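Local coordinates for ABC transporter, substrate-binding protein (Clostridium perfringens, PDB 4EDP) that probably captures a solute outside the cell membrane and delivers it to an ABC transporter, as a periplasmic-binding-protein-like receptor, at residues A[111-116]-A[275-280]; A[283-286]-A[290-293]. One frame throughout, in Å; residues are numbered along the deposited sequence.

Interaction 1 (A[111-116]-A[275-280]); sequences YSKIPN and NKDLAY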
loop_
_atom_site.group_PDB
_atom_site.type_symbol
_atom_site.label_atom_id
_atom_site.label_comp_id
_atom_site.label_asym_id
_atom_site.label_seq_id
_atom_site.Cartn_x
_atom_site.Cartn_y
_atom_site.Cartn_z
ATOM N N TYR A 111 -8.315 -10.024 19.039
ATOM C CA TYR A 111 -9.174 -8.945 18.573
ATOM C C TYR A 111 -10.327 -8.589 19.515
ATOM O O TYR A 111 -11.027 -7.595 19.278
ATOM C CB TYR A 111 -9.654 -9.188 17.122
ATOM C CG TYR A 111 -8.617 -8.776 16.103
ATOM C CD1 TYR A 111 -7.628 -9.652 15.679
ATOM C CD2 TYR A 111 -8.579 -7.471 15.628
ATOM C CE1 TYR A 111 -6.660 -9.248 14.771
ATOM C CE2 TYR A 111 -7.645 -7.070 14.724
ATOM C CZ TYR A 111 -6.674 -7.946 14.303
ATOM O OH TYR A 111 -5.745 -7.499 13.374
ATOM N N SER A 112 -10.518 -9.356 20.584
ATOM C CA SER A 112 -11.553 -9.003 21.553
ATOM C C SER A 112 -11.110 -7.711 22.276
ATOM O O SER A 112 -11.922 -7.031 22.902
ATOM C CB SER A 112 -11.819 -10.130 22.559
ATOM O OG SER A 112 -10.759 -10.316 23.481
ATOM N N LYS A 113 -9.823 -7.382 22.158
ATOM C CA LYS A 113 -9.238 -6.178 22.765
ATOM C C LYS A 113 -9.150 -5.005 21.792
ATOM O O LYS A 113 -8.641 -3.930 22.135
ATOM C CB LYS A 113 -7.826 -6.509 23.259
ATOM C CG LYS A 113 -7.772 -7.423 24.461
ATOM C CD LYS A 113 -6.321 -7.876 24.705
ATOM C CE LYS A 113 -6.047 -8.187 26.145
ATOM N NZ LYS A 113 -5.961 -6.910 26.923
ATOM N N ILE A 114 -9.640 -5.204 20.572
ATOM C CA ILE A 114 -9.584 -4.175 19.533
ATOM C C ILE A 114 -10.990 -4.059 18.925
ATOM O O ILE A 114 -11.204 -4.368 17.744
ATOM C CB ILE A 114 -8.538 -4.547 18.455
ATOM C CG1 ILE A 114 -7.218 -4.978 19.111
ATOM C CG2 ILE A 114 -8.323 -3.378 17.445
ATOM C CD1 ILE A 114 -6.095 -5.348 18.110
ATOM N N PRO A 115 -11.950 -3.559 19.711
ATOM C CA PRO A 115 -13.321 -3.495 19.200
ATOM C C PRO A 115 -13.501 -2.634 17.961
ATOM O O PRO A 115 -14.367 -2.939 17.134
ATOM C CB PRO A 115 -14.118 -2.947 20.388
ATOM C CG PRO A 115 -13.093 -2.243 21.226
ATOM C CD PRO A 115 -11.860 -3.055 21.090
ATOM N N ASN A 116 -12.646 -1.623 17.782
ATOM C CA ASN A 116 -12.748 -0.747 16.608
ATOM C C ASN A 116 -12.473 -1.453 15.296
ATOM O O ASN A 116 -12.833 -0.949 14.241
ATOM C CB ASN A 116 -11.889 0.517 16.765
ATOM C CG ASN A 116 -12.509 1.503 17.754
ATOM O OD1 ASN A 116 -13.741 1.521 17.910
ATOM N ND2 ASN A 116 -11.680 2.337 18.410
ATOM N N ASN A 275 4.686 -4.110 27.398
ATOM C CA ASN A 275 3.612 -3.134 27.549
ATOM C C ASN A 275 2.464 -3.486 26.592
ATOM O O ASN A 275 1.920 -2.622 25.919
ATOM C CB ASN A 275 4.146 -1.748 27.176
ATOM C CG ASN A 275 5.307 -1.304 28.050
ATOM O OD1 ASN A 275 5.159 -1.143 29.260
ATOM N ND2 ASN A 275 6.459 -1.056 27.430
ATOM N N LYS A 276 2.079 -4.749 26.537
ATOM C CA LYS A 276 1.046 -5.165 25.572
ATOM C C LYS A 276 -0.357 -4.599 25.792
ATOM O O LYS A 276 -1.056 -4.289 24.826
ATOM C CB LYS A 276 1.037 -6.684 25.435
ATOM C CG LYS A 276 2.347 -7.198 24.845
ATOM C CD LYS A 276 2.343 -8.699 24.658
ATOM C CE LYS A 276 3.626 -9.173 24.032
ATOM N NZ LYS A 276 3.619 -10.666 23.900
ATOM N N ASP A 277 -0.789 -4.443 27.039
ATOM C CA ASP A 277 -2.122 -3.879 27.262
ATOM C C ASP A 277 -2.216 -2.488 26.641
ATOM O O ASP A 277 -3.199 -2.180 25.960
ATOM C CB ASP A 277 -2.459 -3.824 28.746
ATOM C CG ASP A 277 -2.712 -5.190 29.325
ATOM O OD1 ASP A 277 -3.023 -6.112 28.542
ATOM O OD2 ASP A 277 -2.619 -5.338 30.554
ATOM N N LEU A 278 -1.186 -1.669 26.859
ATOM C CA LEU A 278 -1.138 -0.319 26.311
ATOM C C LEU A 278 -1.038 -0.385 24.773
ATOM O O LEU A 278 -1.606 0.456 24.062
ATOM C CB LEU A 278 0.073 0.432 26.879
ATOM C CG LEU A 278 0.184 1.926 26.591
ATOM C CD1 LEU A 278 -0.949 2.685 27.273
ATOM C CD2 LEU A 278 1.537 2.477 27.059
ATOM N N ALA A 279 -0.293 -1.368 24.273
ATOM C CA ALA A 279 -0.139 -1.576 22.826
ATOM C C ALA A 279 -1.502 -1.847 22.187
ATOM O O ALA A 279 -1.822 -1.280 21.136
ATOM C CB ALA A 279 0.819 -2.729 22.552
ATOM N N TYR A 280 -2.297 -2.722 22.811
ATOM C CA TYR A 280 -3.644 -3.002 22.302
ATOM C C TYR A 280 -4.507 -1.739 22.309
ATOM O O TYR A 280 -5.231 -1.479 21.358
ATOM C CB TYR A 280 -4.336 -4.091 23.117
ATOM C CG TYR A 280 -3.994 -5.493 22.694
ATOM C CD1 TYR A 280 -4.602 -6.056 21.583
ATOM C CD2 TYR A 280 -3.098 -6.273 23.413
ATOM C CE1 TYR A 280 -4.308 -7.347 21.189
ATOM C CE2 TYR A 280 -2.800 -7.574 23.023
ATOM C CZ TYR A 280 -3.408 -8.101 21.912
ATOM O OH TYR A 280 -3.131 -9.388 21.490
#

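Interaction 2 (A[283-286]-A[290-293]); sequences INYA and EVQE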
loop_
_atom_site.group_PDB
_atom_site.type_symbol
_atom_site.label_atom_id
_atom_site.label_comp_id
_atom_site.label_asym_id
_atom_site.label_seq_id
_atom_site.Cartn_x
_atom_site.Cartn_y
_atom_site.Cartn_z
ATOM N N ILE A 283 -3.576 0.425 19.305
ATOM C CA ILE A 283 -4.059 -0.047 17.992
ATOM C C ILE A 283 -5.543 0.266 17.867
ATOM O O ILE A 283 -6.013 0.755 16.823
ATOM C CB ILE A 283 -3.745 -1.542 17.760
ATOM C CG1 ILE A 283 -2.228 -1.749 17.705
ATOM C CG2 ILE A 283 -4.433 -2.068 16.460
ATOM C CD1 ILE A 283 -1.765 -3.205 17.479
ATOM N N ASN A 284 -6.288 0.008 18.939
ATOM C CA ASN A 284 -7.718 0.297 18.956
ATOM C C ASN A 284 -7.963 1.790 18.719
ATOM O O ASN A 284 -8.882 2.182 17.992
ATOM C CB ASN A 284 -8.353 -0.151 20.271
ATOM C CG ASN A 284 -9.858 -0.094 20.229
ATOM O OD1 ASN A 284 -10.489 -0.680 19.352
ATOM N ND2 ASN A 284 -10.448 0.592 21.193
ATOM N N TYR A 285 -7.116 2.626 19.316
ATOM C CA TYR A 285 -7.178 4.071 19.130
ATOM C C TYR A 285 -6.883 4.463 17.678
ATOM O O TYR A 285 -7.608 5.285 17.085
ATOM C CB TYR A 285 -6.184 4.717 20.102
ATOM C CG TYR A 285 -5.764 6.142 19.838
ATOM C CD1 TYR A 285 -6.529 7.223 20.283
ATOM C CD2 TYR A 285 -4.554 6.410 19.220
ATOM C CE1 TYR A 285 -6.108 8.553 20.066
ATOM C CE2 TYR A 285 -4.128 7.716 19.000
ATOM C CZ TYR A 285 -4.912 8.777 19.422
ATOM O OH TYR A 285 -4.474 10.065 19.195
ATOM N N ALA A 286 -5.849 3.854 17.092
ATOM C CA ALA A 286 -5.462 4.164 15.703
ATOM C C ALA A 286 -6.576 3.833 14.684
ATOM O O ALA A 286 -6.660 4.455 13.612
ATOM C CB ALA A 286 -4.158 3.444 15.333
ATOM N N GLU A 290 -12.448 8.838 15.061
ATOM C CA GLU A 290 -11.827 10.153 15.236
ATOM C C GLU A 290 -10.385 10.196 14.714
ATOM O O GLU A 290 -10.027 11.109 13.982
ATOM C CB GLU A 290 -11.887 10.614 16.694
ATOM C CG GLU A 290 -11.253 12.003 16.901
ATOM C CD GLU A 290 -11.320 12.515 18.337
ATOM O OE1 GLU A 290 -10.695 13.563 18.618
ATOM O OE2 GLU A 290 -11.989 11.879 19.181
ATOM N N VAL A 291 -9.561 9.216 15.067
ATOM C CA VAL A 291 -8.167 9.218 14.605
ATOM C C VAL A 291 -8.067 8.994 13.080
ATOM O O VAL A 291 -7.226 9.591 12.402
ATOM C CB VAL A 291 -7.314 8.211 15.375
ATOM C CG1 VAL A 291 -5.902 8.171 14.813
ATOM C CG2 VAL A 291 -7.301 8.565 16.872
ATOM N N GLN A 292 -8.914 8.121 12.554
ATOM C CA GLN A 292 -8.978 7.864 11.112
ATOM C C GLN A 292 -9.370 9.156 10.353
ATOM O O GLN A 292 -8.835 9.443 9.276
ATOM C CB GLN A 292 -9.960 6.710 10.868
ATOM C CG GLN A 292 -9.436 5.342 11.362
ATOM C CD GLN A 292 -8.611 4.597 10.315
ATOM O OE1 GLN A 292 -9.034 4.479 9.170
ATOM N NE2 GLN A 292 -7.474 4.032 10.722
ATOM N N GLU A 293 -10.311 9.920 10.894
ATOM C CA GLU A 293 -10.709 11.197 10.276
ATOM C C GLU A 293 -9.554 12.203 10.351
ATOM O O GLU A 293 -9.208 12.828 9.360
ATOM C CB GLU A 293 -11.952 11.781 10.959
ATOM C CG GLU A 293 -13.205 10.962 10.702
ATOM C CD GLU A 293 -14.454 11.468 11.411
ATOM O OE1 GLU A 293 -14.343 12.266 12.372
ATOM O OE2 GLU A 293 -15.554 11.034 10.999
#

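Interaction 1 (A[111-116]-A[275-280])
Residues K113 and Y280 bring the two backbones closest, with K113 CA 6.4 Å from Y280 CA, where a 3-10 turn (111-113) meets the first turns of helix 276-286 in this periplasmic-binding-protein-like fold. The 3-10 turn is closed by I114 N bonding to Y111 O, while segment 275-280 is already helical, as the bond from Y280 N to K276 O attests. No backbone bond joins the segments, so side chains carry the contact. The K113 chain runs across the Y280 ring: CD sits 3.7 Å from the ring centroid and 6° off its normal, a CH-pi contact almost exactly over the centre. At the ring edge, in its plane, lies I114 CG1, 3.8 Å from Y280 CD1. The phenol end is tied beyond the segments, since Y280 OH bonds to D110 N just ahead of the 3-10 turn, which ties down the far end of the ring. K113 stays extended through CE and bends at chi4 (-74°), bringing the ammonium group near the carboxylate one helical turn before Y280. That salt bridge is long and its hydrogen bond weak: K113 NZ lies 3.4 Å from D277 OD1.

Interaction 2 (A[283-286]-A[290-293])
One face of the Y285 ring is occupied by V291 CG2, which stands 3.6 Å from the ring centroid and 19° off the normal, a CH-pi contact displaced toward the rim; its nearest ring atom is Y285 CE1, at 3.4 Å. The same methyl also packs against the Y285 carbonyl, with V291 CG2 3.3 Å from Y285 O, so it sits in the angle between ring and carbonyl. With CG anti to the backbone N (chi1 163°), Y285 swings its ring out so that one face meets this valine. The other flat group, the Q292 amide, donates one N-H of NE2 to A286 O at 3.0 Å. The bond is nearly straight (176° at the hydrogen), and the acceptor lies essentially in the amide plane, whereas the donor is somewhat tilted from the carbonyl plane of A286. A bend at chi2 turns the amide back toward the helix end. Q292 NE2 also bonds to Y136 O, and OE1 accepts from V304 N and N305 N, which fixes the amide's rotation. The short connection between helix 276-286 and helix 289-299 lets the two pack together here; Y285 OH reaches V53 O on helix 46-61, and A286 packs on I267 of strand 262-269.

Overall arrangement
Both interactions use helix 276-286, and their centres lie 13 Å apart. Interaction 1 holds the helix's early turns to a loop distant in sequence and is partly buried: Y280 and I114 are inside, while K113 and D277 are exposed, and the polar part is a weak ionic pair at the surface. Interaction 2 holds the last turn to the next helix and is buried, with a straight amide-to-carbonyl hydrogen bond in place of charge. In both, an aliphatic carbon covers a tyrosine face, centrally in the first and toward the rim in the second. The two meet directly: N116 N probably bonds to N284 OD1 at 2.8 Å, and I114 touches I283.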